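Local coordinates for protein ATP phosphoribosyltransferase regulatory subunit (Lactococcus lactis, PDB 1Z7M) that is required for the first step of histidine biosynthesis and may allow feedback regulation of ATP phosphoribosyltransferase by histidine, at residues L191-L202 and F214-L224. Residues are numbered along the deposited sequence; the frame is centred on the assembly and turned at random.
Sequences LADGSTELLTEL and FIEKNNFSKEL
Ala192 O, at the edge of the Phe214 ring near CZ, accepts a hydrogen bond from Ser195 OG at 3.1 Å. The hydroxyl comes in the carbonyl plane, with a C=O...donor angle of 148°. Ser195 OG itself sits in the plane of the Phe214 ring, at its edge. This bond spans the type I' turn from Ala192 to Ser195, which links helices 182-191 and 196-204. Phe214 is buried. Its CG stands anti to the backbone N (chi1 174°), and the ring reaches from helix 208-217 toward the turn. Leu198 CD2 lies 3.6 Å from Phe214 CD1. Leu199 CD1 approaches Phe214 CE2, and Leu202 CD1 meets Phe214 CB at 3.9 Å. Phe220 approaches the turn from the link between helices 208-217 and 222-231. Phe220 CZ lies 4.0 Å from Ala192 CB, and Asn218 CB lies over one face of the Phe220 ring. Leu224 CD1 lies 4.2 Å from Leu191 CB. Ser221 OG, at the N-cap of helix 222-231, accepts a hydrogen bond from Leu224 N. The contact thus joins two successive interhelical links in a helical region beside the main sheet. No hydrogen bond crosses between the segments, so their cohesion is mainly apolar; the polar bonds stay within each segment.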
loop_
_atom_site.group_PDB
_atom_site.type_symbol
_atom_site.label_atom_id
_atom_site.label_comp_id
_atom_site.label_asym_id
_atom_site.label_seq_id
_atom_site.Cartn_x
_atom_site.Cartn_y
_atom_site.Cartn_z
ATOM N N LEU B 191 25.994 36.223 15.934
ATOM C CA LEU B 191 26.157 37.456 16.684
ATOM C C LEU B 191 24.914 37.789 17.495
ATOM O O LEU B 191 24.996 38.484 18.490
ATOM C CB LEU B 191 26.469 38.618 15.741
ATOM C CG LEU B 191 27.657 38.436 14.795
ATOM C CD1 LEU B 191 27.772 39.644 13.889
ATOM C CD2 LEU B 191 28.928 38.229 15.589
ATOM N N ALA B 192 23.753 37.312 17.072
ATOM C CA ALA B 192 22.546 37.615 17.821
ATOM C C ALA B 192 22.369 36.645 18.984
ATOM O O ALA B 192 21.294 36.068 19.159
ATOM C CB ALA B 192 21.334 37.571 16.908
ATOM N N ASP B 193 23.430 36.464 19.768
ATOM C CA ASP B 193 23.405 35.583 20.930
ATOM C C ASP B 193 23.243 34.117 20.512
ATOM O O ASP B 193 22.732 33.292 21.272
ATOM C CB ASP B 193 22.273 36.024 21.868
ATOM C CG ASP B 193 22.390 35.440 23.273
ATOM O OD1 ASP B 193 23.481 35.507 23.892
ATOM O OD2 ASP B 193 21.365 34.931 23.776
ATOM N N GLY B 194 23.682 33.800 19.296
ATOM C CA GLY B 194 23.587 32.438 18.802
ATOM C C GLY B 194 22.168 31.929 18.745
ATOM O O GLY B 194 21.928 30.747 18.519
ATOM N N SER B 195 21.223 32.833 18.955
ATOM C CA SER B 195 19.818 32.480 18.923
ATOM C C SER B 195 19.417 32.327 17.460
ATOM O O SER B 195 18.955 33.277 16.830
ATOM C CB SER B 195 19.009 33.588 19.588
ATOM O OG SER B 195 19.634 33.999 20.790
ATOM N N THR B 196 19.603 31.136 16.904
ATOM C CA THR B 196 19.256 30.924 15.513
ATOM C C THR B 196 17.821 30.449 15.414
ATOM O O THR B 196 17.050 30.936 14.588
ATOM C CB THR B 196 20.165 29.876 14.876
ATOM O OG1 THR B 196 19.795 28.577 15.348
ATOM C CG2 THR B 196 21.616 30.135 15.252
ATOM N N GLU B 197 17.460 29.501 16.269
ATOM C CA GLU B 197 16.114 28.969 16.242
ATOM C C GLU B 197 15.094 30.082 16.365
ATOM O O GLU B 197 14.104 30.122 15.625
ATOM C CB GLU B 197 15.914 27.955 17.366
ATOM C CG GLU B 197 14.474 27.465 17.497
ATOM C CD GLU B 197 14.286 26.467 18.637
ATOM O OE1 GLU B 197 14.766 26.721 19.769
ATOM O OE2 GLU B 197 13.642 25.425 18.401
ATOM N N LEU B 198 15.355 31.001 17.285
ATOM C CA LEU B 198 14.445 32.101 17.516
ATOM C C LEU B 198 14.434 33.141 16.406
ATOM O O LEU B 198 13.365 33.558 15.951
ATOM C CB LEU B 198 14.776 32.764 18.845
ATOM C CG LEU B 198 13.949 34.008 19.175
ATOM C CD1 LEU B 198 12.445 33.740 19.004
ATOM C CD2 LEU B 198 14.279 34.425 20.584
ATOM N N LEU B 199 15.622 33.552 15.980
ATOM C CA LEU B 199 15.778 34.554 14.934
ATOM C C LEU B 199 15.214 34.094 13.601
ATOM O O LEU B 199 14.809 34.905 12.774
ATOM C CB LEU B 199 17.251 34.897 14.764
ATOM C CG LEU B 199 17.542 36.184 14.000
ATOM C CD1 LEU B 199 16.908 37.359 14.730
ATOM C CD2 LEU B 199 19.037 36.383 13.893
ATOM N N THR B 200 15.202 32.788 13.387
ATOM C CA THR B 200 14.668 32.250 12.150
ATOM C C THR B 200 13.164 32.482 12.106
ATOM O O THR B 200 12.619 32.901 11.090
ATOM C CB THR B 200 14.922 30.745 12.030
ATOM O OG1 THR B 200 16.330 30.491 11.989
ATOM C CG2 THR B 200 14.283 30.215 10.767
ATOM N N GLU B 201 12.482 32.204 13.204
ATOM C CA GLU B 201 11.053 32.403 13.214
ATOM C C GLU B 201 10.728 33.899 13.125
ATOM O O GLU B 201 9.747 34.294 12.484
ATOM C CB GLU B 201 10.447 31.789 14.475
ATOM C CG GLU B 201 8.922 31.909 14.532
ATOM C CD GLU B 201 8.215 31.160 13.391
ATOM O OE1 GLU B 201 6.996 31.397 13.182
ATOM O OE2 GLU B 201 8.879 30.332 12.713
ATOM N N LEU B 202 11.557 34.729 13.754
ATOM C CA LEU B 202 11.345 36.167 13.742
ATOM C C LEU B 202 11.481 36.747 12.346
ATOM O O LEU B 202 10.700 37.611 11.947
ATOM C CB LEU B 202 12.322 36.857 14.697
ATOM C CG LEU B 202 11.993 36.760 16.194
ATOM C CD1 LEU B 202 13.055 37.467 16.999
ATOM C CD2 LEU B 202 10.648 37.389 16.467
ATOM N N PHE B 214 12.975 40.857 21.543
ATOM C CA PHE B 214 14.208 40.085 21.488
ATOM C C PHE B 214 15.396 40.986 21.759
ATOM O O PHE B 214 16.228 40.705 22.607
ATOM C CB PHE B 214 14.337 39.484 20.095
ATOM C CG PHE B 214 15.628 38.781 19.845
ATOM C CD1 PHE B 214 15.966 37.652 20.571
ATOM C CD2 PHE B 214 16.472 39.191 18.818
ATOM C CE1 PHE B 214 17.125 36.931 20.277
ATOM C CE2 PHE B 214 17.633 38.474 18.512
ATOM C CZ PHE B 214 17.953 37.343 19.244
ATOM N N ILE B 215 15.474 42.074 21.010
ATOM C CA ILE B 215 16.555 43.012 21.160
ATOM C C ILE B 215 16.638 43.569 22.583
ATOM O O ILE B 215 17.721 43.872 23.068
ATOM C CB ILE B 215 16.397 44.131 20.145
ATOM C CG1 ILE B 215 16.445 43.530 18.740
ATOM C CG2 ILE B 215 17.482 45.158 20.335
ATOM C CD1 ILE B 215 16.475 44.519 17.593
ATOM N N GLU B 216 15.501 43.682 23.261
ATOM C CA GLU B 216 15.468 44.190 24.630
ATOM C C GLU B 216 16.025 43.175 25.620
ATOM O O GLU B 216 16.715 43.529 26.562
ATOM C CB GLU B 216 14.029 44.558 25.013
ATOM C CG GLU B 216 13.726 44.623 26.509
ATOM C CD GLU B 216 14.381 45.801 27.239
ATOM O OE1 GLU B 216 14.163 45.904 28.470
ATOM O OE2 GLU B 216 15.105 46.627 26.605
ATOM N N LYS B 217 15.712 41.909 25.409
ATOM C CA LYS B 217 16.186 40.842 26.280
ATOM C C LYS B 217 17.721 40.749 26.262
ATOM O O LYS B 217 18.327 40.351 27.253
ATOM C CB LYS B 217 15.572 39.524 25.813
ATOM C CG LYS B 217 15.297 38.518 26.893
ATOM C CD LYS B 217 13.965 37.835 26.626
ATOM C CE LYS B 217 13.906 37.230 25.217
ATOM N NZ LYS B 217 12.540 36.660 24.889
ATOM N N ASN B 218 18.339 41.134 25.144
ATOM C CA ASN B 218 19.799 41.073 24.988
ATOM C C ASN B 218 20.609 42.367 25.112
ATOM O O ASN B 218 20.061 43.443 25.318
ATOM C CB ASN B 218 20.146 40.410 23.658
ATOM C CG ASN B 218 19.972 38.919 23.703
ATOM O OD1 ASN B 218 18.855 38.410 23.808
ATOM N ND2 ASN B 218 21.084 38.200 23.640
ATOM N N ASN B 219 21.926 42.241 24.979
ATOM C CA ASN B 219 22.812 43.386 25.092
ATOM C C ASN B 219 23.549 43.597 23.789
ATOM O O ASN B 219 24.770 43.655 23.787
ATOM C CB ASN B 219 23.856 43.161 26.188
ATOM C CG ASN B 219 23.251 42.745 27.515
ATOM O OD1 ASN B 219 22.055 42.935 27.762
ATOM N ND2 ASN B 219 24.088 42.182 28.390
ATOM N N PHE B 220 22.821 43.715 22.685
ATOM C CA PHE B 220 23.453 43.892 21.382
ATOM C C PHE B 220 24.022 45.271 21.198
ATOM O O PHE B 220 23.457 46.255 21.674
ATOM C CB PHE B 220 22.463 43.640 20.258
ATOM C CG PHE B 220 21.902 42.278 20.260
ATOM C CD1 PHE B 220 20.537 42.094 20.203
ATOM C CD2 PHE B 220 22.736 41.172 20.334
ATOM C CE1 PHE B 220 20.007 40.832 20.224
ATOM C CE2 PHE B 220 22.215 39.898 20.356
ATOM C CZ PHE B 220 20.849 39.727 20.301
ATOM N N SER B 221 25.138 45.339 20.478
ATOM C CA SER B 221 25.785 46.609 20.223
ATOM C C SER B 221 24.768 47.475 19.514
ATOM O O SER B 221 23.768 46.981 19.014
ATOM C CB SER B 221 27.023 46.423 19.345
ATOM O OG SER B 221 26.706 46.467 17.973
ATOM N N LYS B 222 25.004 48.772 19.483
ATOM C CA LYS B 222 24.090 49.672 18.809
ATOM C C LYS B 222 24.072 49.350 17.309
ATOM O O LYS B 222 23.048 49.472 16.650
ATOM C CB LYS B 222 24.472 51.128 19.083
ATOM C CG LYS B 222 23.564 52.145 18.412
ATOM C CD LYS B 222 23.999 53.567 18.725
ATOM C CE LYS B 222 23.091 54.584 18.054
ATOM N NZ LYS B 222 23.506 55.982 18.352
ATOM N N GLU B 223 25.214 48.936 16.772
ATOM C CA GLU B 223 25.307 48.579 15.360
ATOM C C GLU B 223 24.437 47.376 15.025
ATOM O O GLU B 223 23.641 47.434 14.103
ATOM C CB GLU B 223 26.741 48.224 14.964
ATOM C CG GLU B 223 27.745 49.336 15.101
ATOM C CD GLU B 223 27.916 49.753 16.541
ATOM O OE1 GLU B 223 28.232 48.882 17.386
ATOM O OE2 GLU B 223 27.732 50.953 16.831
ATOM N N LEU B 224 24.610 46.277 15.754
ATOM C CA LEU B 224 23.834 45.062 15.510
ATOM C C LEU B 224 22.336 45.339 15.656
ATOM O O LEU B 224 21.524 44.857 14.867
ATOM C CB LEU B 224 24.260 43.958 16.488
ATOM C CG LEU B 224 23.686 42.558 16.266
ATOM C CD1 LEU B 224 24.211 42.021 14.948
ATOM C CD2 LEU B 224 24.071 41.632 17.400
#